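Local coordinates for protein alpha-glucosidase (PDB 5XFM) that hydrolyses beta-L-arabinopyranosides and alpha-galactosides as a bifunctional, calcium-binding member of glycoside hydrolase family 97, at residues F124-P129 against K140-G145; C101-E106 against L111-R116; G490-N495 against D545-V550; S322-E327 against F529-N534. The protein carries 1 engineered substitution. All blocks are in the same frame, centred on the assembly; numbering follows the deposited sequence.

In the fold
The four contacts form two pairs on opposite sides of the chain's centre. Contacts 1 and 2, with centres about 9 Å apart, lie in the N-terminal beta-sandwich: strands 110-117 and 121-128 are sheet neighbours, and contact 2 closes before contact 1 opens. Contacts 3 and 4, with centres about 8 Å apart, lie in the region of the barrel domain, and their segments alternate along the chain in the order 322-327, 490-495, 529-534, 545-550. Centres in different pairs are about 44 to 54 Å apart. The calcium ion is bound by residues of both regions: Glu-174 of the N-terminal region and Glu-452 and Glu-458 of the barrel region.

Contact 1 (F124-P129 against K140-G145); sequences FRYTLP and KEEQTG
Tyr-126 and Thr-144 reach for each other from opposite directions, and the phenol oxygen meets the threonine hydroxyl. The Tyr-126 OH to Thr-144 OG1 hydrogen bond measures 2.4 Å, so short that its exact length is doubtful. OG1 stands near the plane of the tyrosine ring, at its edge. Thr-144 places OG1 anti to its carbonyl carbon (chi1 -50°), which turns CG2 the other way, to the edge of the Phe-124 ring at 3.6 Å from CZ. Glu-142 is extended beyond CG and lays OE1 at the tyrosine ring edge, 3.8 Å from CE1, with carboxylate and ring planes 78° apart. OE1 also lies 2.9 Å from Thr-144 OG1, while OE2 is held by a salt bridge to Arg-261 and a hydrogen bond to Tyr-218. Gly-56 N binds Tyr-126 OH as well. The two segments belong to different antiparallel sheets, so this polar cluster bridges two sheets, consistent with the interior of a galactose mutarotase-like sandwich. A phenylalanine in place of Tyr-126 would probably leave Thr-144 OG1 and Gly-56 N without their phenol partner in this buried layer. The buried hydroxyls lie beside a carboxylate whose charge Arg-261 is likely to balance, with the Phe-124 and Thr-144 contact supplying an apolar border.

Contact 2 (C101-E106 against L111-R116); sequences CHLENE and LGVIFR
Cys-101 SG and Phe-115 CG both stand anti to the carbonyl carbon, beside the backbone N (chi1 -63° and -56°), which brings the sulfur to the ring edge. Cys-101 SG lies 4.1 Å from Phe-115 CE1, near the ring plane, a sulfur-aromatic contact. On the same sheet face Leu-103 sends CD1 diagonally to Val-113, ending 3.6 Å from CG2, and its CD1 is 4.5 Å from CD2 of Leu-111, its directly paired neighbour. Beneath these groups runs an antiparallel ladder, the two arms of the hairpin formed by strands 91-104 and 110-117. Cys-101 and Val-113 are a hydrogen-bonded pair: Cys-101 N reaches Val-113 O at 2.8 Å, almost straight at 172°, and Val-113 N returns to Cys-101 O at 2.9 Å. Leu-103 and Leu-111 form the second such pair. Between them His-102 faces Gly-112 as a non-hydrogen-bonded pair, and Gly-112 CA makes a CA-H...O contact of 3.4 Å with Cys-101 O. The backbones of His-102 and Glu-104 bond outward to strand 69-83, those of Gly-112 and Ile-114 to strand 121-128. Tyr-126 touches both Leu-111 and Val-113. The apolar face of Cys-101, Leu-103, Leu-111, Val-113 and Phe-115 is consistent with packing into the sandwich interior.

Contact 3 (G490-N495 against D545-V550); sequences GGCLLN and DFMKRV. Engineered in segment 490-495: Leu-493 (natural residue Phe).
Met-547 makes this contact from the helix, meeting Cys-492 and Leu-494 of the loop between helix 470-474 and strand 497-498. Along the helical segment, Asp-545 comes first, its backbone O taking a weak bond from Lys-548 N. Phe-546 follows and does not touch the loop; its ring meets Tyr-607 edge-to-face and packs on Leu-639 and Ile-641 of the C-terminal sheet. Next is Met-547, whose side chain points at the loop. Its chain bends at both chi2 (-54°) and chi3 (-65°), and the fold back brings sulfur and methyl together onto one partner: SD lies 3.6 Å and CE 3.8 Å from Cys-492 SG. This is sulfur against sulfur at van der Waals distance. Cys-492 extends its SG anti to the backbone N (chi1 -166°), out from a loop backbone with positive phi. Lower on the methionine, CG is approached by Leu-494 CD1 at 4.3 Å, so the two loop side chains touch different parts of one chain. Both segments belong to the TIM-barrel domain of this glycoside hydrolase, and helix 541-549 sits between the barrel loops and the C-terminal sheet. Thr-519 of helix 512-521 touches both Cys-492 and Met-547. Beyond Met-547, Arg-549 N bonds to Phe-546 O at 2.7 Å, three residues back. Val-550, last in the segment, packs against Thr-519 and Phe-529.

Contact 4 (S322-E327 against F529-N534); sequences SAMGYE and FALAPN
A Schellman motif ends helix 311-324 with Gly-325 as its positive-phi C-prime residue, and the residues beside that glycine, Met-324 and Tyr-326, meet Phe-529 and Leu-531. In the TIM barrel the helix links the parallel, adjacent strands 295-299 and 328-331, a beta-alpha-beta crossover. The other partner is the loop that follows strand 526-528. Leu-531 touches both residues of the helix end with a single methyl, CD1, which lies 3.8 Å from Tyr-326 OH and 4.0 Å from Met-324 CE. Leu-531 crosses each of these two side chains at about a right angle. Phe-529 CD1 comes obliquely to the same phenol oxygen, at 4.0 Å. Met-324 bends at chi2 and chi3, which swings CE round to Leu-531, while its CB rests 3.7 Å above one face of the Tyr-326 ring, offset toward the rim. That ring is turned with chi2 at 10°, far from the usual perpendicular setting, which presents this face to the methionine. Helix 541-549 covers the site, Met-547 touching both Met-324 and Phe-529. Between the segments, then, the holding is dispersive, with Leu-531 CD1 and Phe-529 CD1 packed against the phenol oxygen of Tyr-326, which is satisfied by a hydrogen bond to Met-547 O that ties the end of one helix to the helix lying over it.

Contact 1 (F124-P129 against K140-G145)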
loop_
_atom_site.group_PDB
_atom_site.type_symbol
_atom_site.label_atom_id
_atom_site.label_comp_id
_atom_site.label_asym_id
_atom_site.label_seq_id
_atom_site.Cartn_x
_atom_site.Cartn_y
_atom_site.Cartn_z
ATOM N N PHE A 124 -17.024 -1.278 6.992
ATOM C CA PHE A 124 -17.850 -1.518 8.165
ATOM C C PHE A 124 -17.035 -1.772 9.410
ATOM O O PHE A 124 -15.914 -2.258 9.338
ATOM C CB PHE A 124 -18.842 -2.670 7.922
ATOM C CG PHE A 124 -18.228 -4.041 7.924
ATOM C CD1 PHE A 124 -17.732 -4.591 6.755
ATOM C CD2 PHE A 124 -18.201 -4.804 9.083
ATOM C CE1 PHE A 124 -17.190 -5.853 6.748
ATOM C CE2 PHE A 124 -17.652 -6.071 9.079
ATOM C CZ PHE A 124 -17.145 -6.593 7.908
ATOM N N ARG A 125 -17.587 -1.393 10.556
ATOM C CA ARG A 125 -16.863 -1.586 11.805
ATOM C C ARG A 125 -17.809 -1.855 12.958
ATOM O O ARG A 125 -19.019 -1.655 12.845
ATOM C CB ARG A 125 -15.984 -0.372 12.123
ATOM C CG ARG A 125 -16.751 0.885 12.492
ATOM C CD ARG A 125 -15.845 1.903 13.174
ATOM N NE ARG A 125 -16.525 3.181 13.347
ATOM C CZ ARG A 125 -15.928 4.313 13.709
ATOM N NH1 ARG A 125 -14.618 4.346 13.933
ATOM N NH2 ARG A 125 -16.645 5.419 13.835
ATOM N N TYR A 126 -17.254 -2.353 14.056
ATOM C CA TYR A 126 -18.036 -2.579 15.260
ATOM C C TYR A 126 -17.835 -1.438 16.251
ATOM O O TYR A 126 -16.755 -0.853 16.318
ATOM C CB TYR A 126 -17.646 -3.901 15.918
ATOM C CG TYR A 126 -17.680 -5.100 15.005
ATOM C CD1 TYR A 126 -16.534 -5.520 14.347
ATOM C CD2 TYR A 126 -18.854 -5.825 14.812
ATOM C CE1 TYR A 126 -16.545 -6.621 13.521
ATOM C CE2 TYR A 126 -18.878 -6.928 13.981
ATOM C CZ TYR A 126 -17.717 -7.323 13.337
ATOM O OH TYR A 126 -17.717 -8.424 12.511
ATOM N N THR A 127 -18.863 -1.138 17.035
ATOM C CA THR A 127 -18.714 -0.226 18.163
ATOM C C THR A 127 -19.095 -0.946 19.453
ATOM O O THR A 127 -19.965 -1.821 19.452
ATOM C CB THR A 127 -19.562 1.058 17.999
ATOM O OG1 THR A 127 -20.943 0.723 17.805
ATOM C CG2 THR A 127 -19.072 1.877 16.812
ATOM N N LEU A 128 -18.414 -0.594 20.539
ATOM C CA LEU A 128 -18.715 -1.129 21.862
ATOM C C LEU A 128 -18.914 0.018 22.845
ATOM O O LEU A 128 -18.014 0.831 23.045
ATOM C CB LEU A 128 -17.594 -2.045 22.357
ATOM C CG LEU A 128 -17.335 -3.372 21.649
ATOM C CD1 LEU A 128 -15.925 -3.814 21.929
ATOM C CD2 LEU A 128 -18.318 -4.421 22.150
ATOM N N PRO A 129 -20.099 0.090 23.459
ATOM C CA PRO A 129 -20.399 1.160 24.413
ATOM C C PRO A 129 -19.865 0.852 25.810
ATOM O O PRO A 129 -19.480 -0.288 26.081
ATOM C CB PRO A 129 -21.929 1.198 24.414
ATOM C CG PRO A 129 -22.307 -0.235 24.184
ATOM C CD PRO A 129 -21.256 -0.803 23.250
ATOM N N LYS A 140 -10.972 -10.813 22.242
ATOM C CA LYS A 140 -10.267 -12.083 22.154
ATOM C C LYS A 140 -10.181 -12.558 20.709
ATOM O O LYS A 140 -9.175 -13.145 20.304
ATOM C CB LYS A 140 -10.959 -13.160 22.999
ATOM C CG LYS A 140 -11.037 -12.875 24.492
ATOM C CD LYS A 140 -11.683 -14.039 25.238
ATOM C CE LYS A 140 -11.986 -13.677 26.689
ATOM N NZ LYS A 140 -10.755 -13.430 27.494
ATOM N N GLU A 141 -11.232 -12.301 19.931
ATOM C CA GLU A 141 -11.256 -12.812 18.560
ATOM C C GLU A 141 -12.341 -12.169 17.698
ATOM O O GLU A 141 -13.382 -11.797 18.202
ATOM C CB GLU A 141 -11.458 -14.329 18.629
ATOM C CG GLU A 141 -11.725 -15.054 17.340
ATOM C CD GLU A 141 -11.884 -16.541 17.583
ATOM O OE1 GLU A 141 -12.377 -16.903 18.675
ATOM O OE2 GLU A 141 -11.510 -17.344 16.702
ATOM N N GLU A 142 -12.097 -12.016 16.402
ATOM C CA GLU A 142 -13.155 -11.591 15.492
ATOM C C GLU A 142 -13.682 -12.786 14.708
ATOM O O GLU A 142 -12.908 -13.626 14.248
ATOM C CB GLU A 142 -12.672 -10.490 14.536
ATOM C CG GLU A 142 -12.888 -9.080 15.067
ATOM C CD GLU A 142 -12.440 -7.988 14.107
ATOM O OE1 GLU A 142 -13.001 -7.872 12.995
ATOM O OE2 GLU A 142 -11.517 -7.230 14.475
ATOM N N GLN A 143 -15.003 -12.885 14.611
ATOM C CA GLN A 143 -15.647 -13.889 13.774
ATOM C C GLN A 143 -15.813 -13.332 12.354
ATOM O O GLN A 143 -16.096 -14.072 11.412
ATOM C CB GLN A 143 -16.993 -14.296 14.379
ATOM C CG GLN A 143 -17.837 -15.242 13.540
ATOM C CD GLN A 143 -18.919 -15.916 14.361
ATOM O OE1 GLN A 143 -18.673 -16.924 15.021
ATOM N NE2 GLN A 143 -20.120 -15.352 14.337
ATOM N N THR A 144 -15.628 -12.018 12.227
ATOM C CA THR A 144 -15.767 -11.290 10.962
ATOM C C THR A 144 -15.198 -12.065 9.783
ATOM O O THR A 144 -14.033 -12.477 9.799
ATOM C CB THR A 144 -15.060 -9.917 11.030
ATOM O OG1 THR A 144 -15.465 -9.218 12.214
ATOM C CG2 THR A 144 -15.373 -9.074 9.794
ATOM N N GLY A 145 -16.016 -12.253 8.755
ATOM C CA GLY A 145 -15.616 -13.085 7.632
ATOM C C GLY A 145 -16.036 -12.582 6.263
ATOM O O GLY A 145 -16.765 -11.597 6.131
#

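Contact 2 (C101-E106 against L111-R116)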
loop_
_atom_site.group_PDB
_atom_site.type_symbol
_atom_site.label_atom_id
_atom_site.label_comp_id
_atom_site.label_asym_id
_atom_site.label_seq_id
_atom_site.Cartn_x
_atom_site.Cartn_y
_atom_site.Cartn_z
ATOM N N CYS A 101 -26.533 -0.623 12.808
ATOM C CA CYS A 101 -27.262 -1.737 13.396
ATOM C C CYS A 101 -26.955 -1.883 14.884
ATOM O O CYS A 101 -25.789 -1.892 15.295
ATOM C CB CYS A 101 -26.927 -3.034 12.657
ATOM S SG CYS A 101 -27.438 -3.019 10.921
ATOM N N HIS A 102 -28.009 -1.996 15.684
ATOM C CA HIS A 102 -27.862 -2.191 17.118
ATOM C C HIS A 102 -28.160 -3.629 17.495
ATOM O O HIS A 102 -29.295 -4.093 17.376
ATOM C CB HIS A 102 -28.767 -1.228 17.894
ATOM C CG HIS A 102 -28.420 0.215 17.695
ATOM N ND1 HIS A 102 -28.924 0.969 16.657
ATOM C CD2 HIS A 102 -27.622 1.044 18.408
ATOM C CE1 HIS A 102 -28.445 2.199 16.736
ATOM N NE2 HIS A 102 -27.655 2.271 17.792
ATOM N N LEU A 103 -27.123 -4.330 17.945
ATOM C CA LEU A 103 -27.213 -5.749 18.258
ATOM C C LEU A 103 -27.151 -6.002 19.755
ATOM O O LEU A 103 -26.562 -5.227 20.508
ATOM C CB LEU A 103 -26.089 -6.535 17.576
ATOM C CG LEU A 103 -25.894 -6.370 16.074
ATOM C CD1 LEU A 103 -24.696 -7.194 15.620
ATOM C CD2 LEU A 103 -27.142 -6.796 15.341
ATOM N N GLU A 104 -27.748 -7.115 20.170
ATOM C CA GLU A 104 -27.755 -7.524 21.567
ATOM C C GLU A 104 -27.567 -9.035 21.654
ATOM O O GLU A 104 -28.139 -9.773 20.854
ATOM C CB GLU A 104 -29.072 -7.097 22.222
ATOM C CG GLU A 104 -29.009 -6.877 23.715
ATOM C CD GLU A 104 -30.280 -6.241 24.257
ATOM O OE1 GLU A 104 -30.558 -5.071 23.916
ATOM O OE2 GLU A 104 -30.998 -6.910 25.030
ATOM N N ASN A 105 -26.762 -9.503 22.606
ATOM C CA ASN A 105 -26.653 -10.941 22.835
ATOM C C ASN A 105 -27.670 -11.401 23.871
ATOM O O ASN A 105 -28.409 -10.588 24.414
ATOM C CB ASN A 105 -25.235 -11.355 23.263
ATOM C CG ASN A 105 -24.806 -10.763 24.600
ATOM O OD1 ASN A 105 -25.586 -10.125 25.310
ATOM N ND2 ASN A 105 -23.553 -11.001 24.958
ATOM N N GLU A 106 -27.686 -12.702 24.147
ATOM C CA GLU A 106 -28.684 -13.294 25.028
ATOM C C GLU A 106 -28.577 -12.760 26.449
ATOM O O GLU A 106 -29.556 -12.769 27.193
ATOM C CB GLU A 106 -28.549 -14.819 25.050
ATOM C CG GLU A 106 -29.009 -15.513 23.778
ATOM C CD GLU A 106 -28.688 -17.000 23.767
ATOM O OE1 GLU A 106 -27.587 -17.373 24.231
ATOM O OE2 GLU A 106 -29.534 -17.792 23.297
ATOM N N LEU A 111 -23.866 -4.353 21.176
ATOM C CA LEU A 111 -22.797 -4.158 20.198
ATOM C C LEU A 111 -23.329 -3.454 18.945
ATOM O O LEU A 111 -24.366 -3.830 18.421
ATOM C CB LEU A 111 -22.162 -5.509 19.824
ATOM C CG LEU A 111 -21.201 -5.568 18.631
ATOM C CD1 LEU A 111 -19.857 -4.971 18.992
ATOM C CD2 LEU A 111 -21.019 -6.994 18.125
ATOM N N GLY A 112 -22.629 -2.436 18.458
ATOM C CA GLY A 112 -23.051 -1.788 17.225
ATOM C C GLY A 112 -22.280 -2.272 15.998
ATOM O O GLY A 112 -21.123 -2.676 16.109
ATOM N N VAL A 113 -22.928 -2.260 14.833
ATOM C CA VAL A 113 -22.235 -2.489 13.559
ATOM C C VAL A 113 -22.616 -1.398 12.565
ATOM O O VAL A 113 -23.790 -1.156 12.326
ATOM C CB VAL A 113 -22.565 -3.876 12.941
ATOM C CG1 VAL A 113 -21.665 -4.164 11.743
ATOM C CG2 VAL A 113 -22.432 -4.972 13.971
ATOM N N ILE A 114 -21.618 -0.736 11.991
ATOM C CA ILE A 114 -21.854 0.376 11.074
ATOM C C ILE A 114 -21.334 0.069 9.684
ATOM O O ILE A 114 -20.156 -0.263 9.521
ATOM C CB ILE A 114 -21.182 1.682 11.560
ATOM C CG1 ILE A 114 -21.781 2.136 12.888
ATOM C CG2 ILE A 114 -21.354 2.785 10.524
ATOM C CD1 ILE A 114 -21.147 1.516 14.089
ATOM N N PHE A 115 -22.213 0.215 8.696
ATOM C CA PHE A 115 -21.879 0.043 7.283
ATOM C C PHE A 115 -21.918 1.372 6.540
ATOM O O PHE A 115 -22.898 2.099 6.621
ATOM C CB PHE A 115 -22.854 -0.927 6.604
ATOM C CG PHE A 115 -22.937 -2.280 7.257
ATOM C CD1 PHE A 115 -23.797 -2.504 8.320
ATOM C CD2 PHE A 115 -22.160 -3.334 6.794
ATOM C CE1 PHE A 115 -23.883 -3.753 8.912
ATOM C CE2 PHE A 115 -22.237 -4.590 7.383
ATOM C CZ PHE A 115 -23.099 -4.799 8.443
ATOM N N ARG A 116 -20.840 1.708 5.844
ATOM C CA ARG A 116 -20.838 2.852 4.939
ATOM C C ARG A 116 -20.644 2.360 3.518
ATOM O O ARG A 116 -19.604 1.799 3.178
ATOM C CB ARG A 116 -19.752 3.852 5.325
ATOM C CG ARG A 116 -20.030 4.552 6.639
ATOM C CD ARG A 116 -18.864 5.411 7.092
ATOM N NE ARG A 116 -19.166 6.053 8.366
ATOM C CZ ARG A 116 -18.292 6.759 9.076
ATOM N NH1 ARG A 116 -17.044 6.902 8.647
ATOM N NH2 ARG A 116 -18.663 7.305 10.228
#

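Contact 3 (G490-N495 against D545-V550)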
loop_
_atom_site.group_PDB
_atom_site.type_symbol
_atom_site.label_atom_id
_atom_site.label_comp_id
_atom_site.label_asym_id
_atom_site.label_seq_id
_atom_site.Cartn_x
_atom_site.Cartn_y
_atom_site.Cartn_z
ATOM N N GLY A 490 11.185 1.552 -4.921
ATOM C CA GLY A 490 12.565 1.736 -5.345
ATOM C C GLY A 490 12.797 1.315 -6.789
ATOM O O GLY A 490 13.861 0.801 -7.143
ATOM N N GLY A 491 11.791 1.543 -7.624
ATOM C CA GLY A 491 11.815 1.120 -9.012
ATOM C C GLY A 491 12.619 1.984 -9.969
ATOM O O GLY A 491 13.375 2.870 -9.559
ATOM N N CYS A 492 12.447 1.694 -11.257
ATOM C CA CYS A 492 13.171 2.333 -12.355
ATOM C C CYS A 492 14.655 2.004 -12.308
ATOM O O CYS A 492 15.478 2.828 -11.907
ATOM C CB CYS A 492 12.979 3.848 -12.372
ATOM S SG CYS A 492 13.531 4.591 -13.934
ATOM N N LEU A 493 14.979 0.781 -12.705
ATOM C CA LEU A 493 16.361 0.360 -12.861
ATOM C C LEU A 493 16.757 0.532 -14.317
ATOM O O LEU A 493 16.259 -0.179 -15.189
ATOM C CB LEU A 493 16.547 -1.095 -12.419
ATOM C CG LEU A 493 16.519 -1.350 -10.912
ATOM C CD1 LEU A 493 15.716 -2.592 -10.582
ATOM C CD2 LEU A 493 17.932 -1.477 -10.377
ATOM N N LEU A 494 17.646 1.480 -14.584
ATOM C CA LEU A 494 18.050 1.738 -15.955
ATOM C C LEU A 494 19.370 1.033 -16.258
ATOM O O LEU A 494 19.750 0.886 -17.416
ATOM C CB LEU A 494 18.136 3.242 -16.214
ATOM C CG LEU A 494 16.757 3.911 -16.221
ATOM C CD1 LEU A 494 16.846 5.399 -16.506
ATOM C CD2 LEU A 494 15.865 3.238 -17.254
ATOM N N ASN A 495 20.049 0.576 -15.207
ATOM C CA ASN A 495 21.140 -0.385 -15.345
ATOM C C ASN A 495 20.669 -1.669 -16.032
ATOM O O ASN A 495 19.535 -2.101 -15.832
ATOM C CB ASN A 495 21.725 -0.719 -13.968
ATOM C CG ASN A 495 22.923 0.142 -13.611
ATOM O OD1 ASN A 495 23.087 1.252 -14.117
ATOM N ND2 ASN A 495 23.746 -0.353 -12.698
ATOM N N ASP A 545 16.407 12.187 -19.394
ATOM C CA ASP A 545 15.667 13.426 -19.576
ATOM C C ASP A 545 14.274 13.283 -18.998
ATOM O O ASP A 545 13.792 14.181 -18.307
ATOM C CB ASP A 545 15.590 13.828 -21.053
ATOM C CG ASP A 545 16.879 14.456 -21.556
ATOM O OD1 ASP A 545 17.588 15.091 -20.747
ATOM O OD2 ASP A 545 17.173 14.339 -22.764
ATOM N N PHE A 546 13.617 12.165 -19.291
ATOM C CA PHE A 546 12.314 11.914 -18.691
ATOM C C PHE A 546 12.416 11.902 -17.166
ATOM O O PHE A 546 11.632 12.565 -16.478
ATOM C CB PHE A 546 11.722 10.587 -19.155
ATOM C CG PHE A 546 10.491 10.176 -18.381
ATOM C CD1 PHE A 546 9.246 10.683 -18.720
ATOM C CD2 PHE A 546 10.583 9.324 -17.295
ATOM C CE1 PHE A 546 8.119 10.326 -18.005
ATOM C CE2 PHE A 546 9.458 8.968 -16.575
ATOM C CZ PHE A 546 8.229 9.465 -16.931
ATOM N N MET A 547 13.385 11.148 -16.646
ATOM C CA MET A 547 13.526 10.983 -15.199
ATOM C C MET A 547 13.782 12.323 -14.518
ATOM O O MET A 547 13.479 12.495 -13.338
ATOM C CB MET A 547 14.634 9.989 -14.865
ATOM C CG MET A 547 14.262 8.558 -15.205
ATOM S SD MET A 547 12.699 8.082 -14.447
ATOM C CE MET A 547 13.114 8.152 -12.709
ATOM N N LYS A 548 14.349 13.267 -15.262
ATOM C CA LYS A 548 14.511 14.617 -14.739
ATOM C C LYS A 548 13.170 15.340 -14.508
ATOM O O LYS A 548 13.087 16.240 -13.671
ATOM C CB LYS A 548 15.402 15.439 -15.669
ATOM C CG LYS A 548 16.890 15.222 -15.424
ATOM C CD LYS A 548 17.722 15.652 -16.622
ATOM C CE LYS A 548 19.120 16.094 -16.197
ATOM N NZ LYS A 548 20.195 15.230 -16.759
ATOM N N ARG A 549 12.127 14.956 -15.241
ATOM C CA ARG A 549 10.835 15.644 -15.146
ATOM C C ARG A 549 9.750 14.835 -14.450
ATOM O O ARG A 549 8.611 15.293 -14.344
ATOM C CB ARG A 549 10.327 16.032 -16.538
ATOM C CG ARG A 549 11.307 16.838 -17.373
ATOM C CD ARG A 549 10.642 17.407 -18.619
ATOM N NE ARG A 549 11.443 17.170 -19.818
ATOM C CZ ARG A 549 11.005 16.529 -20.902
ATOM N NH1 ARG A 549 9.760 16.067 -20.951
ATOM N NH2 ARG A 549 11.812 16.355 -21.941
ATOM N N VAL A 550 10.090 13.640 -13.977
ATOM C CA VAL A 550 9.090 12.756 -13.378
ATOM C C VAL A 550 8.418 13.345 -12.124
ATOM O O VAL A 550 9.079 13.874 -11.227
ATOM C CB VAL A 550 9.718 11.362 -13.045
ATOM C CG1 VAL A 550 10.726 11.453 -11.909
ATOM C CG2 VAL A 550 8.637 10.338 -12.737
#

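Contact 4 (S322-E327 against F529-N534)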
loop_
_atom_site.group_PDB
_atom_site.type_symbol
_atom_site.label_atom_id
_atom_site.label_comp_id
_atom_site.label_asym_id
_atom_site.label_seq_id
_atom_site.Cartn_x
_atom_site.Cartn_y
_atom_site.Cartn_z
ATOM N N SER A 322 21.941 16.400 -7.299
ATOM C CA SER A 322 22.032 17.781 -7.761
ATOM C C SER A 322 21.939 17.877 -9.285
ATOM O O SER A 322 21.228 18.727 -9.821
ATOM C CB SER A 322 23.331 18.419 -7.277
ATOM O OG SER A 322 23.321 19.810 -7.516
ATOM N N ALA A 323 22.658 16.997 -9.974
ATOM C CA ALA A 323 22.663 16.964 -11.433
ATOM C C ALA A 323 21.298 16.572 -11.992
ATOM O O ALA A 323 20.891 17.032 -13.058
ATOM C CB ALA A 323 23.736 16.000 -11.934
ATOM N N MET A 324 20.605 15.699 -11.273
ATOM C CA MET A 324 19.273 15.275 -11.663
ATOM C C MET A 324 18.217 16.306 -11.259
ATOM O O MET A 324 17.073 16.250 -11.708
ATOM C CB MET A 324 18.963 13.912 -11.044
ATOM C CG MET A 324 19.788 12.785 -11.631
ATOM S SD MET A 324 19.449 12.494 -13.379
ATOM C CE MET A 324 17.713 12.046 -13.320
ATOM N N GLY A 325 18.605 17.249 -10.405
ATOM C CA GLY A 325 17.665 18.231 -9.896
ATOM C C GLY A 325 16.744 17.577 -8.886
ATOM O O GLY A 325 15.627 18.045 -8.646
ATOM N N TYR A 326 17.207 16.475 -8.302
ATOM C CA TYR A 326 16.408 15.745 -7.324
ATOM C C TYR A 326 16.472 16.421 -5.961
ATOM O O TYR A 326 17.498 17.000 -5.588
ATOM C CB TYR A 326 16.863 14.286 -7.221
ATOM C CG TYR A 326 16.281 13.394 -8.299
ATOM C CD1 TYR A 326 15.592 13.936 -9.379
ATOM C CD2 TYR A 326 16.397 12.011 -8.222
ATOM C CE1 TYR A 326 15.053 13.129 -10.360
ATOM C CE2 TYR A 326 15.859 11.196 -9.200
ATOM C CZ TYR A 326 15.189 11.760 -10.265
ATOM O OH TYR A 326 14.653 10.955 -11.239
ATOM N N GLU A 327 15.360 16.348 -5.234
ATOM C CA GLU A 327 15.229 17.002 -3.935
ATOM C C GLU A 327 15.992 16.310 -2.819
ATOM O O GLU A 327 16.431 16.960 -1.872
ATOM C CB GLU A 327 13.755 17.124 -3.535
ATOM C CG GLU A 327 12.943 18.081 -4.389
ATOM C CD GLU A 327 12.672 17.557 -5.785
ATOM O OE1 GLU A 327 12.388 16.348 -5.922
ATOM O OE2 GLU A 327 12.743 18.355 -6.744
ATOM N N PHE A 529 14.292 6.318 -6.476
ATOM C CA PHE A 529 14.485 5.467 -7.645
ATOM C C PHE A 529 15.842 4.788 -7.635
ATOM O O PHE A 529 16.779 5.250 -6.973
ATOM C CB PHE A 529 14.319 6.274 -8.935
ATOM C CG PHE A 529 12.935 6.816 -9.137
ATOM C CD1 PHE A 529 12.711 8.181 -9.194
ATOM C CD2 PHE A 529 11.854 5.956 -9.252
ATOM C CE1 PHE A 529 11.439 8.677 -9.373
ATOM C CE2 PHE A 529 10.581 6.444 -9.432
ATOM C CZ PHE A 529 10.372 7.808 -9.497
ATOM N N ALA A 530 15.947 3.685 -8.367
ATOM C CA ALA A 530 17.187 2.924 -8.404
ATOM C C ALA A 530 18.135 3.389 -9.514
ATOM O O ALA A 530 18.766 2.574 -10.180
ATOM C CB ALA A 530 16.874 1.452 -8.569
ATOM N N LEU A 531 18.254 4.699 -9.692
ATOM C CA LEU A 531 19.212 5.242 -10.644
ATOM C C LEU A 531 20.621 5.224 -10.053
ATOM O O LEU A 531 20.797 5.054 -8.847
ATOM C CB LEU A 531 18.826 6.666 -11.052
ATOM C CG LEU A 531 17.496 6.832 -11.779
ATOM C CD1 LEU A 531 17.254 8.287 -12.131
ATOM C CD2 LEU A 531 17.460 5.961 -13.014
ATOM N N ALA A 532 21.619 5.391 -10.911
ATOM C CA ALA A 532 23.012 5.501 -10.473
ATOM C C ALA A 532 23.751 6.503 -11.369
ATOM O O ALA A 532 23.347 6.720 -12.510
ATOM C CB ALA A 532 23.677 4.149 -10.491
ATOM N N PRO A 533 24.820 7.131 -10.854
ATOM C CA PRO A 533 25.529 8.170 -11.615
ATOM C C PRO A 533 25.950 7.744 -13.026
ATOM O O PRO A 533 25.822 8.525 -13.978
ATOM C CB PRO A 533 26.764 8.454 -10.754
ATOM C CG PRO A 533 26.379 8.057 -9.379
ATOM C CD PRO A 533 25.331 6.994 -9.478
ATOM N N ASN A 534 26.418 6.508 -13.159
ATOM C CA ASN A 534 26.828 5.973 -14.455
ATOM C C ASN A 534 25.713 6.000 -15.502
ATOM O O ASN A 534 25.989 5.937 -16.702
ATOM C CB ASN A 534 27.354 4.548 -14.288
ATOM C CG ASN A 534 26.355 3.634 -13.619
ATOM O OD1 ASN A 534 26.181 3.677 -12.403
ATOM N ND2 ASN A 534 25.707 2.788 -14.405
#